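Local coordinates for hypothetical protein (Staphylococcus aureus subsp. aureus, PDB 1QYI), which is of unknown function but has a haloacid dehalogenase (HAD)-like hydrolase domain and may therefore act as a hydrolase, perhaps a phosphatase, at residues L270-M275 with R280-P285. Numbering follows the deposited sequence.
Sequences LEAENM and RPLGKP
The Glu273 carboxylate reaches the 280-285 loop through OE2, with Leu282 N and Pro281 CA close to its plane but displaced toward opposite faces. Leu282 N donates to OE2 at 2.9 Å in a nearly straight bond (169°), arriving on the anti side and 19° out of the carboxylate plane. Pro281 CA lies 3.3 Å from the same OE2, so the oxygen sits against the backbone just before the bonded amide. With CG anti to the carbonyl carbon (chi1 -61°) and the chain extended beyond it, the acid stretches from the helix to the loop backbone. Its aliphatic part runs past Leu282 in the opposite direction, and Glu273 CG comes within 4.1 Å of Leu282 CB. The bond from the Leu282 amide to the Glu273 side chain is the one hydrogen bond between the two segments, near the C-terminal end of helix 266-275.

The fold is that of a HAD-like hydrolase: helix 266-275 follows the edge strand 263-264 of the parallel sheet, and the loop leads on to helix 288-295. Lys284, two residues beyond the bonded amide, forms a salt bridge with Asp327, a hydrogen bond to Ala237 O and a weak, long ion pair with Asp7, consistent with the conserved motif III lysine of the HAD superfamily.

Deeper in the contact, the methyl of Ala272 meets one branch of Leu282, CB to CD2 at 3.5 Å. Both residues are buried, and helix 302-307 closes over this apolar pair, with Tyr302 against Ala272 and Ile306 against Leu282, while Phe288 also touches Ala272.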
ATOM      1  N   LEU A 270      -5.129   0.568 -14.656  1.00 31.60           N
ATOM      2  CA  LEU A 270      -5.883   1.804 -14.536  1.00 31.71           C
ATOM      3  C   LEU A 270      -6.096   2.408 -15.920  1.00 32.55           C
ATOM      4  O   LEU A 270      -7.178   2.906 -16.240  1.00 32.28           O
ATOM      5  CB  LEU A 270      -5.126   2.778 -13.630  1.00 29.80           C
ATOM      6  CG  LEU A 270      -5.702   4.173 -13.358  1.00 32.01           C
ATOM      7  CD1 LEU A 270      -5.474   5.069 -14.561  1.00 31.48           C
ATOM      8  CD2 LEU A 270      -7.183   4.076 -13.005  1.00 31.73           C
ATOM      9  N   GLU A 271      -5.056   2.364 -16.740  1.00 31.42           N
ATOM     10  CA  GLU A 271      -5.164   2.906 -18.073  1.00 32.59           C
ATOM     11  C   GLU A 271      -6.117   2.041 -18.890  1.00 32.88           C
ATOM     12  O   GLU A 271      -7.045   2.546 -19.526  1.00 31.57           O
ATOM     13  CB  GLU A 271      -3.789   2.950 -18.732  1.00 34.27           C
ATOM     14  CG  GLU A 271      -3.793   3.677 -20.059  1.00 37.20           C
ATOM     15  CD  GLU A 271      -4.747   4.864 -20.056  1.00 40.47           C
ATOM     16  OE1 GLU A 271      -4.803   5.587 -19.026  1.00 41.78           O
ATOM     17  OE2 GLU A 271      -5.424   5.084 -21.092  1.00 39.74           O
ATOM     18  N   ALA A 272      -5.896   0.731 -18.846  1.00 33.10           N
ATOM     19  CA  ALA A 272      -6.722  -0.220 -19.580  1.00 33.87           C
ATOM     20  C   ALA A 272      -8.213  -0.092 -19.258  1.00 34.47           C
ATOM     21  O   ALA A 272      -9.053  -0.276 -20.133  1.00 32.16           O
ATOM     22  CB  ALA A 272      -6.248  -1.642 -19.291  1.00 32.92           C
ATOM     23  N   GLU A 273      -8.540   0.222 -18.006  1.00 36.20           N
ATOM     24  CA  GLU A 273      -9.938   0.354 -17.604  1.00 38.82           C
ATOM     25  C   GLU A 273     -10.586   1.606 -18.189  1.00 39.41           C
ATOM     26  O   GLU A 273     -11.783   1.629 -18.469  1.00 39.73           O
ATOM     27  CB  GLU A 273     -10.056   0.370 -16.075  1.00 38.93           C
ATOM     28  CG  GLU A 273      -9.545  -0.901 -15.404  1.00 39.84           C
ATOM     29  CD  GLU A 273      -9.576  -0.829 -13.882  1.00 40.80           C
ATOM     30  OE1 GLU A 273      -9.211   0.229 -13.316  1.00 40.82           O
ATOM     31  OE2 GLU A 273      -9.948  -1.846 -13.251  1.00 40.25           O
ATOM     32  N   ASN A 274      -9.793   2.652 -18.367  1.00 40.45           N
ATOM     33  CA  ASN A 274     -10.307   3.889 -18.930  1.00 41.12           C
ATOM     34  C   ASN A 274     -10.622   3.739 -20.417  1.00 41.15           C
ATOM     35  O   ASN A 274     -11.521   4.395 -20.927  1.00 40.78           O
ATOM     36  CB  ASN A 274      -9.309   5.026 -18.689  1.00 42.29           C
ATOM     37  CG  ASN A 274      -9.314   5.499 -17.240  1.00 44.14           C
ATOM     38  OD1 ASN A 274     -10.373   5.785 -16.681  1.00 45.50           O
ATOM     39  ND2 ASN A 274      -8.134   5.589 -16.631  1.00 45.17           N
HETATM   40  N   MSE A 275      -9.885   2.873 -21.109  1.00 42.03           N
HETATM   41  CA  MSE A 275     -10.115   2.625 -22.530  1.00 42.77           C
HETATM   42  C   MSE A 275     -11.298   1.691 -22.711  1.00 42.59           C
HETATM   43  O   MSE A 275     -12.047   1.806 -23.675  1.00 43.06           O
HETATM   44  CB  MSE A 275      -8.899   1.971 -23.163  1.00 45.13           C
HETATM   45  CG  MSE A 275      -7.675   2.843 -23.217  1.00 49.49           C
HETATM   46 SE   MSE A 275      -6.168   1.847 -23.896  1.00 56.85          SE
HETATM   47  CE  MSE A 275      -5.161   1.681 -22.278  1.00 55.05           C
ATOM     48  N   ARG A 280     -15.201  -4.252 -16.745  1.00 54.09           N
ATOM     49  CA  ARG A 280     -15.193  -4.515 -15.315  1.00 54.10           C
ATOM     50  C   ARG A 280     -13.808  -4.173 -14.771  1.00 53.10           C
ATOM     51  O   ARG A 280     -13.013  -3.509 -15.448  1.00 52.55           O
ATOM     52  CB  ARG A 280     -15.507  -5.994 -15.079  1.00 54.90           C
ATOM     53  CG  ARG A 280     -16.383  -6.646 -16.128  1.00 57.64           C
ATOM     54  CD  ARG A 280     -15.877  -8.039 -16.452  1.00 61.83           C
ATOM     55  NE  ARG A 280     -14.601  -8.016 -17.169  1.00 65.54           N
ATOM     56  CZ  ARG A 280     -14.475  -8.035 -18.493  1.00 67.45           C
ATOM     57  NH1 ARG A 280     -15.554  -8.081 -19.273  1.00 68.03           N
ATOM     58  NH2 ARG A 280     -13.266  -8.011 -19.035  1.00 67.45           N
ATOM     59  N   PRO A 281     -13.504  -4.606 -13.535  1.00 51.66           N
ATOM     60  CA  PRO A 281     -12.189  -4.313 -12.971  1.00 48.40           C
ATOM     61  C   PRO A 281     -11.145  -5.262 -13.559  1.00 44.26           C
ATOM     62  O   PRO A 281     -11.409  -6.447 -13.771  1.00 40.69           O
ATOM     63  CB  PRO A 281     -12.406  -4.534 -11.480  1.00 50.79           C
ATOM     64  CG  PRO A 281     -13.366  -5.689 -11.467  1.00 51.83           C
ATOM     65  CD  PRO A 281     -14.365  -5.257 -12.527  1.00 51.92           C
ATOM     66  N   LEU A 282      -9.965  -4.714 -13.830  1.00 40.02           N
ATOM     67  CA  LEU A 282      -8.855  -5.474 -14.379  1.00 38.18           C
ATOM     68  C   LEU A 282      -7.790  -5.627 -13.304  1.00 38.77           C
ATOM     69  O   LEU A 282      -6.603  -5.734 -13.603  1.00 39.87           O
ATOM     70  CB  LEU A 282      -8.280  -4.760 -15.611  1.00 36.72           C
ATOM     71  CG  LEU A 282      -8.818  -5.162 -16.998  1.00 35.34           C
ATOM     72  CD1 LEU A 282     -10.316  -5.356 -16.964  1.00 32.75           C
ATOM     73  CD2 LEU A 282      -8.428  -4.107 -18.013  1.00 33.69           C
ATOM     74  N   GLY A 283      -8.239  -5.643 -12.049  1.00 39.23           N
ATOM     75  CA  GLY A 283      -7.346  -5.780 -10.906  1.00 39.76           C
ATOM     76  C   GLY A 283      -6.586  -7.099 -10.863  1.00 39.59           C
ATOM     77  O   GLY A 283      -6.838  -7.985 -11.678  1.00 39.57           O
ATOM     78  N   LYS A 284      -5.677  -7.238  -9.898  1.00 38.97           N
ATOM     79  CA  LYS A 284      -4.839  -8.434  -9.782  1.00 37.41           C
ATOM     80  C   LYS A 284      -5.511  -9.802  -9.887  1.00 37.64           C
ATOM     81  O   LYS A 284      -4.861 -10.772 -10.313  1.00 41.68           O
ATOM     82  CB  LYS A 284      -4.002  -8.405  -8.495  1.00 38.23           C
ATOM     83  CG  LYS A 284      -2.581  -8.973  -8.678  1.00 33.90           C
ATOM     84  CD  LYS A 284      -1.658  -7.943  -9.342  1.00 30.03           C
ATOM     85  CE  LYS A 284      -0.473  -8.563 -10.076  1.00 25.92           C
ATOM     86  NZ  LYS A 284       0.491  -9.280  -9.218  1.00 19.16           N
ATOM     87  N   PRO A 285      -6.788  -9.931  -9.472  1.00 34.79           N
ATOM     88  CA  PRO A 285      -7.354 -11.278  -9.620  1.00 31.55           C
ATOM     89  C   PRO A 285      -7.409 -11.585 -11.121  1.00 30.09           C
ATOM     90  O   PRO A 285      -7.174 -12.715 -11.550  1.00 32.04           O
ATOM     91  CB  PRO A 285      -8.739 -11.145  -8.995  1.00 31.64           C
ATOM     92  CG  PRO A 285      -8.569 -10.046  -7.998  1.00 32.30           C
ATOM     93  CD  PRO A 285      -7.697  -9.048  -8.720  1.00 32.82           C
TER